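Local coordinates for serine-rich Repeat Adhesion Glycoprotein (Srr1) (Streptococcus agalactiae, PDB 4MBO), which binds fibrinogen as a serine-rich repeat adhesin, which is consistent with a role in attachment to the host, at residues V13-K25 and C140-I152. Residues are numbered along the deposited sequence; the frame is centred on the assembly and turned at random. Where two conformers were deposited one is given.
Sequences VSSELQKVNIALK and CFTATLNNQVASI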
ATOM      1  N   VAL A  13       6.823 -30.715  -2.038  1.00 39.27           N
ATOM      2  CA  VAL A  13       7.216 -31.318  -3.322  1.00 39.22           C
ATOM      3  C   VAL A  13       7.940 -30.371  -4.313  1.00 36.47           C
ATOM      4  O   VAL A  13       8.147 -30.744  -5.476  1.00 33.88           O
ATOM      5  CB  VAL A  13       5.970 -31.963  -4.020  1.00 38.85           C
ATOM      6  CG1 VAL A  13       4.902 -30.928  -4.444  1.00 35.03           C
ATOM      7  CG2 VAL A  13       6.399 -32.796  -5.210  1.00 46.27           C
ATOM      8  N   SER A  14       8.377 -29.188  -3.850  1.00 29.43           N
ATOM      9  CA  SER A  14       9.043 -28.219  -4.726  1.00 29.31           C
ATOM     10  C   SER A  14      10.271 -28.796  -5.412  1.00 33.33           C
ATOM     11  O   SER A  14      10.634 -28.356  -6.525  1.00 31.11           O
ATOM     12  CB  SER A  14       9.515 -26.987  -3.941  1.00 29.05           C
ATOM     13  OG  SER A  14       8.466 -26.283  -3.287  1.00 21.92           O
ATOM     14  N   SER A  15      10.947 -29.728  -4.722  1.00 35.06           N
ATOM     15  CA  SER A  15      12.169 -30.350  -5.264  1.00 37.34           C
ATOM     16  C   SER A  15      11.910 -31.382  -6.378  1.00 38.13           C
ATOM     17  O   SER A  15      12.875 -31.820  -7.033  1.00 39.12           O
ATOM     18  CB  SER A  15      13.006 -30.981  -4.136  1.00 38.51           C
ATOM     19  OG  SER A  15      12.322 -32.067  -3.535  1.00 40.66           O
ATOM     20  N   GLU A  16      10.637 -31.754  -6.599  1.00 34.85           N
ATOM     21  CA  GLU A  16      10.237 -32.782  -7.616  1.00 34.84           C
ATOM     22  C   GLU A  16       9.584 -32.180  -8.884  1.00 32.37           C
ATOM     23  O   GLU A  16       9.206 -32.895  -9.843  1.00 29.97           O
ATOM     24  CB  GLU A  16       9.240 -33.760  -6.990  1.00 39.38           C
ATOM     25  CG  GLU A  16       8.828 -34.923  -7.878  1.00 43.45           C
ATOM     26  CD  GLU A  16       7.862 -35.892  -7.202  1.00 48.86           C
ATOM     27  OE1 GLU A  16       7.439 -35.637  -6.048  1.00 50.40           O
ATOM     28  OE2 GLU A  16       7.527 -36.919  -7.839  1.00 48.04           O
ATOM     29  N   LEU A  17       9.383 -30.876  -8.859  1.00 27.78           N
ATOM     30  CA  LEU A  17       8.793 -30.199  -9.995  1.00 24.35           C
ATOM     31  C   LEU A  17       9.751 -30.281 -11.164  1.00 23.87           C
ATOM     32  O   LEU A  17      10.959 -30.204 -10.961  1.00 23.85           O
ATOM     33  CB  LEU A  17       8.529 -28.735  -9.619  1.00 22.18           C
ATOM     34  CG  LEU A  17       7.663 -28.520  -8.379  1.00 23.08           C
ATOM     35  CD1 LEU A  17       7.437 -27.055  -8.132  1.00 23.79           C
ATOM     36  CD2 LEU A  17       6.339 -29.238  -8.505  1.00 27.28           C
ATOM     37  N   GLN A  18       9.228 -30.420 -12.381  1.00 22.78           N
ATOM     38  CA  GLN A  18      10.035 -30.505 -13.586  1.00 23.99           C
ATOM     39  C   GLN A  18       9.739 -29.359 -14.543  1.00 21.59           C
ATOM     40  O   GLN A  18       8.679 -28.738 -14.465  1.00 19.63           O
ATOM     41  CB  GLN A  18       9.724 -31.824 -14.313  1.00 26.56           C
ATOM     42  CG  GLN A  18       9.935 -33.086 -13.482  1.00 30.49           C
ATOM     43  CD  GLN A  18      11.391 -33.344 -13.175  1.00 36.93           C
ATOM     44  OE1 GLN A  18      12.249 -33.252 -14.060  1.00 44.43           O
ATOM     45  NE2 GLN A  18      11.684 -33.691 -11.931  1.00 41.89           N
ATOM     46  N   LYS A  19      10.681 -29.077 -15.448  1.00 20.68           N
ATOM     47  CA  LYS A  19      10.497 -28.026 -16.451  1.00 21.35           C
ATOM     48  C   LYS A  19      10.132 -26.708 -15.778  1.00 19.62           C
ATOM     49  O   LYS A  19       9.367 -25.912 -16.307  1.00 18.59           O
ATOM     50  CB  LYS A  19       9.397 -28.436 -17.468  1.00 23.57           C
ATOM     51  CG  LYS A  19       9.622 -29.832 -18.015  1.00 28.30           C
ATOM     52  CD  LYS A  19       8.570 -30.273 -19.034  1.00 31.43           C
ATOM     53  CE  LYS A  19       8.793 -29.591 -20.358  1.00 32.52           C
ATOM     54  NZ  LYS A  19       8.129 -30.338 -21.453  1.00 35.56           N
ATOM     55  N   VAL A  20      10.743 -26.458 -14.623  1.00 18.69           N
ATOM     56  CA  VAL A  20      10.431 -25.243 -13.908  1.00 17.10           C
ATOM     57  C   VAL A  20      10.977 -23.976 -14.586  1.00 17.32           C
ATOM     58  O   VAL A  20      12.148 -23.916 -15.024  1.00 18.16           O
ATOM     59  CB  VAL A  20      11.016 -25.295 -12.473  1.00 17.06           C
ATOM     60  CG1 VAL A  20      10.756 -23.997 -11.752  1.00 16.83           C
ATOM     61  CG2 VAL A  20      10.461 -26.482 -11.692  1.00 18.46           C
ATOM     62  N   ASN A  21      10.091 -22.986 -14.708  0.50 17.95           N
ATOM     63  CA  ASN A  21      10.378 -21.676 -15.269  0.50 18.49           C
ATOM     64  C   ASN A  21       9.847 -20.647 -14.254  0.50 17.62           C
ATOM     65  O   ASN A  21       8.837 -20.921 -13.594  0.50 17.12           O
ATOM     66  CB  ASN A  21       9.648 -21.495 -16.611  0.50 21.35           C
ATOM     67  CG  ASN A  21      10.206 -22.385 -17.718  0.50 23.19           C
ATOM     68  OD1 ASN A  21      11.295 -22.150 -18.215  0.50 26.90           O
ATOM     69  ND2 ASN A  21       9.429 -23.361 -18.149  0.50 24.88           N
ATOM     70  N   ILE A  22      10.533 -19.508 -14.104  1.00 16.83           N
ATOM     71  CA  ILE A  22      10.032 -18.431 -13.258  1.00 15.55           C
ATOM     72  C   ILE A  22      10.629 -17.137 -13.788  1.00 15.46           C
ATOM     73  O   ILE A  22      11.784 -17.108 -14.225  1.00 16.85           O
ATOM     74  CB  ILE A  22      10.361 -18.673 -11.753  1.00 15.26           C
ATOM     75  CG1 ILE A  22       9.657 -17.609 -10.902  1.00 15.81           C
ATOM     76  CG2 ILE A  22      11.871 -18.687 -11.490  1.00 17.25           C
ATOM     77  CD1 ILE A  22       9.611 -17.957  -9.435  1.00 15.81           C
ATOM     78  N   ALA A  23       9.847 -16.064 -13.749  1.00 15.33           N
ATOM     79  CA  ALA A  23      10.282 -14.786 -14.248  1.00 14.59           C
ATOM     80  C   ALA A  23       9.555 -13.645 -13.581  1.00 14.33           C
ATOM     81  O   ALA A  23       8.414 -13.800 -13.095  1.00 15.50           O
ATOM     82  CB  ALA A  23      10.069 -14.694 -15.741  1.00 16.86           C
ATOM     83  N   LEU A  24      10.289 -12.522 -13.480  1.00 15.67           N
ATOM     84  CA  LEU A  24       9.751 -11.239 -13.003  1.00 15.99           C
ATOM     85  C   LEU A  24       9.846 -10.271 -14.178  1.00 17.01           C
ATOM     86  O   LEU A  24      10.907 -10.115 -14.806  1.00 17.67           O
ATOM     87  CB  LEU A  24      10.514 -10.717 -11.775  1.00 16.03           C
ATOM     88  CG  LEU A  24      10.229 -11.465 -10.491  1.00 15.73           C
ATOM     89  CD1 LEU A  24      11.299 -11.154  -9.464  1.00 16.83           C
ATOM     90  CD2 LEU A  24       8.842 -11.162  -9.937  1.00 17.91           C
ATOM     91  N   LYS A  25       8.724  -9.625 -14.492  0.50 18.01           N
ATOM     92  CA  LYS A  25       8.655  -8.723 -15.633  0.50 19.50           C
ATOM     93  C   LYS A  25       8.047  -7.363 -15.287  0.50 19.47           C
ATOM     94  O   LYS A  25       7.208  -7.254 -14.380  0.50 18.59           O
ATOM     95  CB  LYS A  25       7.875  -9.409 -16.758  0.50 21.50           C
ATOM     96  CG  LYS A  25       8.594 -10.646 -17.311  0.50 23.46           C
ATOM     97  CD  LYS A  25       7.707 -11.559 -18.157  0.50 25.39           C
ATOM     98  CE  LYS A  25       8.420 -12.893 -18.374  0.50 25.79           C
ATOM     99  NZ  LYS A  25       7.531 -14.050 -18.681  0.50 24.88           N
ATOM    100  N   CYS A 140      16.510  -4.505  -5.573  0.80 15.31           N
ATOM    101  CA  CYS A 140      16.596  -5.856  -6.139  0.80 16.01           C
ATOM    102  C   CYS A 140      15.395  -6.717  -5.673  0.80 14.63           C
ATOM    103  O   CYS A 140      15.137  -6.842  -4.469  0.80 14.77           O
ATOM    104  CB  CYS A 140      17.932  -6.461  -5.679  0.80 17.10           C
ATOM    105  SG  CYS A 140      18.017  -8.257  -5.724  0.80 19.88           S
ATOM    106  N   PHE A 141      14.659  -7.269  -6.627  1.00 13.76           N
ATOM    107  CA  PHE A 141      13.472  -8.108  -6.373  1.00 13.87           C
ATOM    108  C   PHE A 141      13.720  -9.477  -6.952  1.00 13.68           C
ATOM    109  O   PHE A 141      14.142  -9.582  -8.070  1.00 14.81           O
ATOM    110  CB  PHE A 141      12.216  -7.495  -6.964  1.00 14.30           C
ATOM    111  CG  PHE A 141      11.970  -6.095  -6.500  1.00 14.06           C
ATOM    112  CD1 PHE A 141      11.392  -5.853  -5.264  1.00 14.08           C
ATOM    113  CD2 PHE A 141      12.326  -5.014  -7.292  1.00 15.02           C
ATOM    114  CE1 PHE A 141      11.196  -4.589  -4.813  1.00 13.90           C
ATOM    115  CE2 PHE A 141      12.119  -3.719  -6.837  1.00 15.78           C
ATOM    116  CZ  PHE A 141      11.539  -3.515  -5.607  1.00 15.17           C
ATOM    117  N   THR A 142      13.474 -10.513  -6.168  1.00 13.17           N
ATOM    118  CA  THR A 142      13.689 -11.898  -6.616  1.00 12.94           C
ATOM    119  C   THR A 142      12.549 -12.837  -6.224  1.00 13.15           C
ATOM    120  O   THR A 142      11.788 -12.592  -5.307  1.00 12.73           O
ATOM    121  CB  THR A 142      15.027 -12.501  -6.100  1.00 13.55           C
ATOM    122  OG1 THR A 142      15.042 -12.650  -4.655  1.00 13.79           O
ATOM    123  CG2 THR A 142      16.224 -11.631  -6.539  1.00 14.31           C
ATOM    124  N   ALA A 143      12.481 -13.951  -6.938  1.00 12.95           N
ATOM    125  CA  ALA A 143      11.537 -15.008  -6.667  1.00 13.25           C
ATOM    126  C   ALA A 143      12.207 -16.309  -7.022  1.00 14.22           C
ATOM    127  O   ALA A 143      12.871 -16.417  -8.046  1.00 14.02           O
ATOM    128  CB  ALA A 143      10.266 -14.829  -7.462  1.00 13.71           C
ATOM    129  N   THR A 144      11.953 -17.334  -6.214  1.00 13.25           N
ATOM    130  CA  THR A 144      12.544 -18.655  -6.385  1.00 14.50           C
ATOM    131  C   THR A 144      11.500 -19.758  -6.375  1.00 14.89           C
ATOM    132  O   THR A 144      10.588 -19.746  -5.571  1.00 15.12           O
ATOM    133  CB  THR A 144      13.526 -18.943  -5.230  1.00 15.73           C
ATOM    134  OG1 THR A 144      14.620 -18.010  -5.293  1.00 16.95           O
ATOM    135  CG2 THR A 144      14.105 -20.334  -5.298  1.00 16.73           C
ATOM    136  N   LEU A 145      11.656 -20.730  -7.278  1.00 14.47           N
ATOM    137  CA  LEU A 145      10.821 -21.914  -7.272  1.00 15.56           C
ATOM    138  C   LEU A 145      11.799 -23.078  -7.474  1.00 16.98           C
ATOM    139  O   LEU A 145      12.367 -23.243  -8.534  1.00 15.89           O
ATOM    140  CB  LEU A 145       9.727 -21.869  -8.362  1.00 15.70           C
ATOM    141  CG  LEU A 145       8.861 -23.135  -8.441  1.00 17.11           C
ATOM    142  CD1 LEU A 145       8.213 -23.538  -7.125  1.00 17.40           C
ATOM    143  CD2 LEU A 145       7.776 -22.894  -9.470  1.00 17.45           C
ATOM    144  N   ASN A 146      11.993 -23.854  -6.407  1.00 19.19           N
ATOM    145  CA  ASN A 146      12.972 -24.934  -6.378  1.00 22.50           C
ATOM    146  C   ASN A 146      14.341 -24.324  -6.714  1.00 21.12           C
ATOM    147  O   ASN A 146      14.781 -23.366  -6.076  1.00 23.60           O
ATOM    148  CB  ASN A 146      12.595 -26.071  -7.313  1.00 25.90           C
ATOM    149  CG  ASN A 146      13.444 -27.338  -7.082  1.00 32.74           C
ATOM    150  OD1 ASN A 146      13.885 -27.613  -5.960  1.00 37.15           O
ATOM    151  ND2 ASN A 146      13.647 -28.111  -8.132  1.00 35.82           N
ATOM    152  N   ASN A 147      14.980 -24.839  -7.748  1.00 21.72           N
ATOM    153  CA  ASN A 147      16.323 -24.371  -8.118  1.00 21.37           C
ATOM    154  C   ASN A 147      16.337 -23.267  -9.168  1.00 20.33           C
ATOM    155  O   ASN A 147      17.408 -22.881  -9.641  1.00 20.95           O
ATOM    156  CB  ASN A 147      17.149 -25.582  -8.607  1.00 23.71           C
ATOM    157  CG  ASN A 147      17.405 -26.597  -7.506  1.00 30.10           C
ATOM    158  OD1 ASN A 147      17.394 -27.824  -7.738  1.00 39.49           O
ATOM    159  ND2 ASN A 147      17.600 -26.107  -6.291  1.00 30.84           N
ATOM    160  N   GLN A 148      15.170 -22.733  -9.531  1.00 17.57           N
ATOM    161  CA  GLN A 148      15.117 -21.658 -10.520  1.00 17.18           C
ATOM    162  C   GLN A 148      14.803 -20.348  -9.853  1.00 15.94           C
ATOM    163  O   GLN A 148      13.930 -20.285  -8.985  1.00 15.38           O
ATOM    164  CB  GLN A 148      14.037 -21.938 -11.554  1.00 20.54           C
ATOM    165  CG  GLN A 148      14.228 -23.258 -12.295  1.00 22.62           C
ATOM    166  CD  GLN A 148      15.587 -23.450 -12.951  1.00 28.18           C
ATOM    167  OE1 GLN A 148      16.169 -24.550 -12.876  1.00 37.15           O
ATOM    168  NE2 GLN A 148      16.104 -22.425 -13.549  1.00 28.39           N
ATOM    169  N   VAL A 149      15.499 -19.309 -10.286  1.00 14.96           N
ATOM    170  CA  VAL A 149      15.363 -17.994  -9.672  1.00 14.29           C
ATOM    171  C   VAL A 149      15.255 -16.914 -10.715  1.00 14.23           C
ATOM    172  O   VAL A 149      15.839 -17.017 -11.799  1.00 15.65           O
ATOM    173  CB  VAL A 149      16.607 -17.691  -8.774  1.00 14.18           C
ATOM    174  CG1 VAL A 149      16.372 -16.488  -7.877  1.00 14.32           C
ATOM    175  CG2 VAL A 149      16.965 -18.876  -7.897  1.00 15.45           C
ATOM    176  N   ALA A 150      14.446 -15.916 -10.407  1.00 13.74           N
ATOM    177  CA  ALA A 150      14.290 -14.751 -11.230  1.00 14.93           C
ATOM    178  C   ALA A 150      14.638 -13.502 -10.443  1.00 15.13           C
ATOM    179  O   ALA A 150      14.479 -13.464  -9.213  1.00 15.31           O
ATOM    180  CB  ALA A 150      12.858 -14.675 -11.712  1.00 16.93           C
ATOM    181  N   SER A 151      15.094 -12.482 -11.154  1.00 15.08           N
ATOM    182  CA  SER A 151      15.392 -11.194 -10.539  1.00 15.65           C
ATOM    183  C   SER A 151      15.089 -10.060 -11.474  1.00 14.97           C
ATOM    184  O   SER A 151      15.096 -10.207 -12.726  1.00 15.73           O
ATOM    185  CB  SER A 151      16.861 -11.100 -10.102  1.00 16.48           C
ATOM    186  OG  SER A 151      17.754 -10.946 -11.222  1.00 18.70           O
ATOM    187  N   ILE A 152      14.783  -8.927 -10.875  1.00 14.66           N
ATOM    188  CA  ILE A 152      14.596  -7.684 -11.620  1.00 15.36           C
ATOM    189  C   ILE A 152      14.937  -6.538 -10.686  1.00 15.40           C
ATOM    190  O   ILE A 152      14.771  -6.660  -9.464  1.00 15.19           O
ATOM    191  CB  ILE A 152      13.175  -7.569 -12.211  1.00 16.35           C
ATOM    192  CG1 ILE A 152      13.131  -6.501 -13.320  1.00 18.71           C
ATOM    193  CG2 ILE A 152      12.154  -7.295 -11.118  1.00 17.25           C
ATOM    194  CD1 ILE A 152      11.828  -6.518 -14.080  1.00 20.67           C
TER
HETATM  195  O   HOH W   1      14.037  -9.680 -15.140  0.60 19.57           O
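Strand 20-25 lies against the hairpin made by 140-145 and 148-152, almost parallel to the latter at 7° and 5.5 Å between axes, and nearly antiparallel to the former. Its backbone pairs with strand 43-51, but as an edge strand it comes unusually close to 148-152, and the two sheets of this Ig-family region pack along this margin through side chains. Val20, Ile22 and Leu24, alternate residues, direct their side chains at the hairpin. Val20 CG1 stands 3.9 Å from Leu145 CG and also meets the aliphatic CG of Gln148, which rests on the backbone O of Val20 before the chain bends at chi2 (-54°). Ile22 spans both hairpin strands: with CG1 anti to the backbone N (chi1 -173°), CD1 comes within 3.8 Å of Ala143 CB while CG2 lies against the backbone of Gln148. Leu24 lays CD1 over the hairpin backbone, 3.5 Å from Phe141 O, and rests CB on Ile152 CG2. Small Ala143 and Ala150 suit this close approach; Ala150 CB sits 3.6 Å from Ala23 CA. Before the corner at Lys19, the side chains of Leu17 and Leu145 cross at about a right angle, their CD1 atoms 3.7 Å apart, and Phe60 touches both. Asn146, second in the type II' turn from Leu145 to Gln148, has a positive phi, which asparagine tolerates better than most residues; its side chain packs against the Ser14 and Ser15 backbone without hydrogen-bonding. A water donates to Leu24 O and, at 2.7 Å, to Ser151 O. Direct cohesion is thus apolar and set by shape, with one water linking the two backbones.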